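Local coordinates for protein QdtA (Thermoanaerobacterium thermosaccharolyticum, PDB 4ZU5) that belongs to the WxcM-like family of the cupin clan, folds mainly as beta sheet, and holds thymidine in a pocket, at residues Glu114-Glu118 and Thr119-Arg123; Ile129-Ala132 and Lys133-Phe136. All blocks are in the same frame, centred on the assembly; numbering follows the deposited sequence.

Contact 1. Residues Glu114-Glu118 and Thr119-Arg123; sequences EYYDE and TDYIR. Unlike the reference sequence in segment 114-118: Tyr116 (reference Cys).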
loop_
_atom_site.group_PDB
_atom_site.type_symbol
_atom_site.label_atom_id
_atom_site.label_comp_id
_atom_site.label_asym_id
_atom_site.label_seq_id
_atom_site.Cartn_x
_atom_site.Cartn_y
_atom_site.Cartn_z
ATOM N N GLU A 114 -11.935 -6.646 3.969
ATOM C CA GLU A 114 -12.199 -7.120 5.309
ATOM C C GLU A 114 -10.960 -7.442 6.063
ATOM O O GLU A 114 -9.918 -7.750 5.517
ATOM C CB GLU A 114 -13.046 -8.393 5.273
ATOM C CG GLU A 114 -14.373 -8.229 4.581
ATOM C CD GLU A 114 -15.348 -7.342 5.324
ATOM O OE1 GLU A 114 -15.101 -6.962 6.506
ATOM O OE2 GLU A 114 -16.369 -7.041 4.673
ATOM N N TYR A 115 -11.066 -7.404 7.389
ATOM C CA TYR A 115 -9.993 -8.010 8.185
ATOM C C TYR A 115 -9.842 -9.485 7.869
ATOM O O TYR A 115 -10.796 -10.137 7.467
ATOM C CB TYR A 115 -10.264 -7.872 9.697
ATOM C CG TYR A 115 -10.542 -6.436 10.125
ATOM C CD1 TYR A 115 -11.850 -5.954 10.207
ATOM C CD2 TYR A 115 -9.493 -5.559 10.409
ATOM C CE1 TYR A 115 -12.115 -4.636 10.571
ATOM C CE2 TYR A 115 -9.736 -4.249 10.804
ATOM C CZ TYR A 115 -11.046 -3.786 10.881
ATOM O OH TYR A 115 -11.315 -2.484 11.273
ATOM N N TYR A 116 -8.630 -9.976 8.064
ATOM C CA TYR A 116 -8.287 -11.367 7.938
ATOM C C TYR A 116 -9.253 -12.275 8.654
ATOM O O TYR A 116 -9.579 -12.034 9.800
ATOM C CB TYR A 116 -6.900 -11.594 8.492
ATOM C CG TYR A 116 -6.515 -13.038 8.427
ATOM C CD1 TYR A 116 -6.193 -13.637 7.209
ATOM C CD2 TYR A 116 -6.494 -13.821 9.574
ATOM C CE1 TYR A 116 -5.813 -14.964 7.139
ATOM C CE2 TYR A 116 -6.132 -15.152 9.504
ATOM C CZ TYR A 116 -5.799 -15.717 8.289
ATOM O OH TYR A 116 -5.438 -17.036 8.245
ATOM N N ASP A 117 -9.767 -13.263 7.926
ATOM C CA ASP A 117 -10.720 -14.243 8.430
ATOM C C ASP A 117 -10.271 -15.581 7.843
ATOM O O ASP A 117 -10.502 -15.815 6.663
ATOM C CB ASP A 117 -12.112 -13.906 7.920
ATOM C CG ASP A 117 -13.195 -14.848 8.435
ATOM O OD1 ASP A 117 -12.856 -15.773 9.204
ATOM O OD2 ASP A 117 -14.372 -14.657 8.018
ATOM N N GLU A 118 -9.590 -16.419 8.625
ATOM C CA GLU A 118 -9.159 -17.719 8.128
ATOM C C GLU A 118 -10.325 -18.504 7.543
ATOM O O GLU A 118 -10.171 -19.116 6.496
ATOM C CB GLU A 118 -8.430 -18.556 9.197
ATOM C CG GLU A 118 -7.841 -19.867 8.665
ATOM C CD GLU A 118 -6.961 -19.727 7.412
ATOM O OE1 GLU A 118 -6.270 -18.694 7.259
ATOM O OE2 GLU A 118 -6.928 -20.653 6.558
ATOM N N THR A 119 -11.511 -18.409 8.136
ATOM C CA THR A 119 -12.659 -19.103 7.570
ATOM C C THR A 119 -13.081 -18.670 6.170
ATOM O O THR A 119 -14.001 -19.253 5.618
ATOM C CB THR A 119 -13.916 -19.032 8.468
ATOM O OG1 THR A 119 -14.643 -17.809 8.279
ATOM C CG2 THR A 119 -13.572 -19.222 9.951
ATOM N N ASP A 120 -12.515 -17.598 5.619
ATOM C CA ASP A 120 -12.920 -17.189 4.279
ATOM C C ASP A 120 -11.764 -17.412 3.345
ATOM O O ASP A 120 -11.835 -17.029 2.193
ATOM C CB ASP A 120 -13.349 -15.708 4.276
ATOM C CG ASP A 120 -13.884 -15.250 2.932
ATOM O OD1 ASP A 120 -14.711 -15.983 2.337
ATOM O OD2 ASP A 120 -13.414 -14.201 2.432
ATOM N N TYR A 121 -10.680 -17.984 3.859
ATOM C CA TYR A 121 -9.494 -18.225 3.058
ATOM C C TYR A 121 -9.673 -19.638 2.567
ATOM O O TYR A 121 -9.502 -20.544 3.354
ATOM C CB TYR A 121 -8.231 -18.175 3.927
ATOM C CG TYR A 121 -7.199 -17.167 3.521
ATOM C CD1 TYR A 121 -7.265 -15.857 4.015
ATOM C CD2 TYR A 121 -6.146 -17.505 2.676
ATOM C CE1 TYR A 121 -6.329 -14.897 3.664
ATOM C CE2 TYR A 121 -5.183 -16.557 2.325
ATOM C CZ TYR A 121 -5.274 -15.247 2.824
ATOM O OH TYR A 121 -4.333 -14.265 2.522
ATOM N N ILE A 122 -10.109 -19.835 1.326
ATOM C CA ILE A 122 -10.233 -21.170 0.764
ATOM C C ILE A 122 -8.873 -21.637 0.267
ATOM O O ILE A 122 -8.333 -21.106 -0.712
ATOM C CB ILE A 122 -11.175 -21.222 -0.429
ATOM C CG1 ILE A 122 -12.577 -20.741 -0.048
ATOM C CG2 ILE A 122 -11.241 -22.648 -0.954
ATOM C CD1 ILE A 122 -13.485 -20.598 -1.253
ATOM N N ARG A 123 -8.307 -22.637 0.933
ATOM C CA ARG A 123 -7.003 -23.162 0.534
ATOM C C ARG A 123 -7.090 -24.542 -0.129
ATOM O O ARG A 123 -6.163 -24.988 -0.760
ATOM C CB ARG A 123 -6.084 -23.247 1.746
ATOM C CG ARG A 123 -5.504 -21.897 2.109
ATOM C CD ARG A 123 -5.019 -21.830 3.555
ATOM N NE ARG A 123 -4.712 -20.450 3.925
ATOM C CZ ARG A 123 -3.791 -19.700 3.318
ATOM N NH1 ARG A 123 -3.044 -20.189 2.327
ATOM N NH2 ARG A 123 -3.607 -18.447 3.705
#
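Tyr116, which stands where the reference sequence has Cys, overlaps the ring of Tyr121 through one ring edge, its CE1 lying 3.5 Å from CE1 of Tyr121, on the turn that lines the thymidine pocket of this cupin-type fold. The ring centroids are 5.5 Å apart and the planes meet obliquely at 55°, neither stacked nor edge-to-face. With chi1 at 178°, CG of Tyr116 stands opposite its own backbone N, which carries the ring toward the CD1-CE1 side of Tyr121. Both tyrosines line the thymidine pocket together with Arg35, while His51 and His53 from strand 47-53 pack on Tyr121 from within the fold.

The chain between the two rings is a tight 3-10 turn made of two successive type I turns. Asp120 N donates to Asp117 O over 2.9 Å, a nearly straight bond, and Tyr121 N reaches Glu118 O over the same 2.9 Å. Both donors stand well above the carbonyl planes. Asp120 then turns its carboxylate inward, where the backbone N of Lys54 and Lys55 hold OD1, fixing the turn to the end of strand 47-53. Glu118 OE2 makes a salt bridge to Arg123 NE at 3.4 Å, long and weak, and the positions of both groups are somewhat doubtful because each sits too close to a tyrosine. At the outer corner Asp117 OD1 takes a weak bond from Thr119 N, an Asx turn, and is met on its syn side by Thr119 OG1 at 2.9 Å, 34° out of the carboxylate plane.

Contact 2. Residues Ile129-Ala132 and Lys133-Phe136; sequences IDEA and KKRF
The last two turns of the C-terminal helix 125-136 make up this contact, the one helix of a chain that is otherwise strands and loops. Backbone bonds from residue i+4 to residue i run through it: Lys133 N to Ile129 O at 2.8 Å and Phe136 N to Ala132 O at 3.0 Å are the firm ones, while those of Lys134 to Asp130 and Arg135 to Glu131 are stretched and weak.

Three side-chain pairs ride on this frame. Glu131 and Lys134 lie side by side and point the same way; Lys134 NZ meets OE2 of Glu131 at 3.2 Å, on its syn side and 22° out of the carboxylate plane, an i to i+3 ion pair about one turn along the helix. The bend of Glu131 at chi2, -46°, brings the carboxylate back alongside the extended lysine chain. Next, the straight aliphatic chain of Lys133 runs obliquely past Ile129, its CD 3.7 Å from Ile129 CG2. Finally, Phe136 turns the edge of its ring to Ala132: CD2 lies 3.0 Å from Ala132 O, which is near the ring plane, and 4.0 Å from Ala132 CB, also at that edge. Arg135 CG rests 3.9 Å above the ring plane of Phe136, over its centre.

Ala132 and Phe136 face the body of the protein, touching Pro74 in the hairpin turn between strands 67-73 and 76-82; Phe136 also reaches Asn4, just ahead of strand 5-9, and Arg135 lies against Leu94 between strands 87-91 and 96-100.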
loop_
_atom_site.group_PDB
_atom_site.type_symbol
_atom_site.label_atom_id
_atom_site.label_comp_id
_atom_site.label_asym_id
_atom_site.label_seq_id
_atom_site.Cartn_x
_atom_site.Cartn_y
_atom_site.Cartn_z
ATOM N N ILE A 129 -13.056 -25.586 -6.181
ATOM C CA ILE A 129 -13.695 -25.963 -7.433
ATOM C C ILE A 129 -15.150 -26.332 -7.260
ATOM O O ILE A 129 -15.964 -25.971 -8.093
ATOM C CB ILE A 129 -12.959 -27.153 -8.106
ATOM C CG1 ILE A 129 -11.551 -26.730 -8.545
ATOM C CG2 ILE A 129 -13.720 -27.664 -9.324
ATOM C CD1 ILE A 129 -11.529 -25.738 -9.696
ATOM N N ASP A 130 -15.469 -27.080 -6.222
ATOM C CA ASP A 130 -16.848 -27.417 -5.967
ATOM C C ASP A 130 -17.661 -26.150 -5.804
ATOM O O ASP A 130 -18.683 -26.020 -6.447
ATOM C CB ASP A 130 -16.998 -28.250 -4.703
ATOM C CG ASP A 130 -16.697 -29.725 -4.958
ATOM O OD1 ASP A 130 -16.788 -30.193 -6.123
ATOM O OD2 ASP A 130 -16.358 -30.401 -3.971
ATOM N N GLU A 131 -17.253 -25.286 -4.878
ATOM C CA GLU A 131 -17.991 -24.017 -4.651
ATOM C C GLU A 131 -18.079 -23.181 -5.933
ATOM O O GLU A 131 -19.113 -22.620 -6.267
ATOM C CB GLU A 131 -17.315 -23.166 -3.570
ATOM C CG GLU A 131 -17.338 -23.715 -2.155
ATOM C CD GLU A 131 -18.708 -24.227 -1.746
ATOM O OE1 GLU A 131 -19.451 -23.413 -1.155
ATOM O OE2 GLU A 131 -19.047 -25.408 -2.049
ATOM N N ALA A 132 -16.978 -23.069 -6.657
ATOM C CA ALA A 132 -16.975 -22.227 -7.834
ATOM C C ALA A 132 -17.797 -22.802 -8.970
ATOM O O ALA A 132 -18.379 -22.065 -9.759
ATOM C CB ALA A 132 -15.541 -21.986 -8.287
ATOM N N LYS A 133 -17.847 -24.119 -9.108
ATOM C CA LYS A 133 -18.717 -24.700 -10.130
ATOM C C LYS A 133 -20.181 -24.358 -9.876
ATOM O O LYS A 133 -20.918 -24.116 -10.816
ATOM C CB LYS A 133 -18.534 -26.226 -10.252
ATOM C CG LYS A 133 -17.438 -26.630 -11.234
ATOM C CD LYS A 133 -16.956 -28.053 -11.011
ATOM C CE LYS A 133 -16.091 -28.606 -12.140
ATOM N NZ LYS A 133 -15.493 -29.916 -11.680
ATOM N N LYS A 134 -20.622 -24.371 -8.637
ATOM C CA LYS A 134 -21.984 -23.916 -8.340
ATOM C C LYS A 134 -22.276 -22.471 -8.757
ATOM O O LYS A 134 -23.399 -22.156 -9.166
ATOM C CB LYS A 134 -22.277 -24.009 -6.849
ATOM C CG LYS A 134 -22.253 -25.412 -6.266
ATOM C CD LYS A 134 -22.561 -25.327 -4.779
ATOM C CE LYS A 134 -21.985 -26.492 -3.992
ATOM N NZ LYS A 134 -22.148 -26.242 -2.536
ATOM N N ARG A 135 -21.310 -21.575 -8.603
ATOM C CA ARG A 135 -21.498 -20.179 -9.042
ATOM C C ARG A 135 -21.484 -19.999 -10.565
ATOM O O ARG A 135 -22.327 -19.310 -11.124
ATOM C CB ARG A 135 -20.396 -19.302 -8.417
ATOM C CG ARG A 135 -20.374 -17.848 -8.860
ATOM C CD ARG A 135 -21.663 -17.193 -8.429
ATOM N NE ARG A 135 -21.784 -17.419 -7.003
ATOM C CZ ARG A 135 -21.441 -16.545 -6.071
ATOM N NH1 ARG A 135 -21.047 -15.310 -6.383
ATOM N NH2 ARG A 135 -21.550 -16.909 -4.808
ATOM N N PHE A 136 -20.482 -20.579 -11.233
ATOM C CA PHE A 136 -20.168 -20.230 -12.596
ATOM C C PHE A 136 -20.778 -21.169 -13.632
ATOM O O PHE A 136 -21.140 -20.730 -14.705
ATOM C CB PHE A 136 -18.659 -20.193 -12.792
ATOM C CG PHE A 136 -17.976 -19.147 -11.971
ATOM C CD1 PHE A 136 -18.027 -17.814 -12.355
ATOM C CD2 PHE A 136 -17.284 -19.471 -10.821
ATOM C CE1 PHE A 136 -17.384 -16.836 -11.612
ATOM C CE2 PHE A 136 -16.622 -18.500 -10.076
ATOM C CZ PHE A 136 -16.649 -17.174 -10.485
#

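How the contacts relate
From the N terminus the chain lays down most of its strands before either contact begins. After strand 107-112, contact 1 closes the turn that leads into the short, weakly bonded strand 121-122 at the edge of its sheet, next to 47-53. Only a few residues later the chain enters helix 125-136, whose last eight residues form contact 2. The two therefore stand in series, neither nesting nor crossing; their centres are 18 Å apart and their nearest atoms about 5 Å, without touching. Ile122 bridges the gap, packing on Phe127 and Tyr128 in the helix's first turn. Contact 1 lies at the ligand pocket, contact 2 against the loops at Pro74 and Leu94 and the N-terminal Asn4.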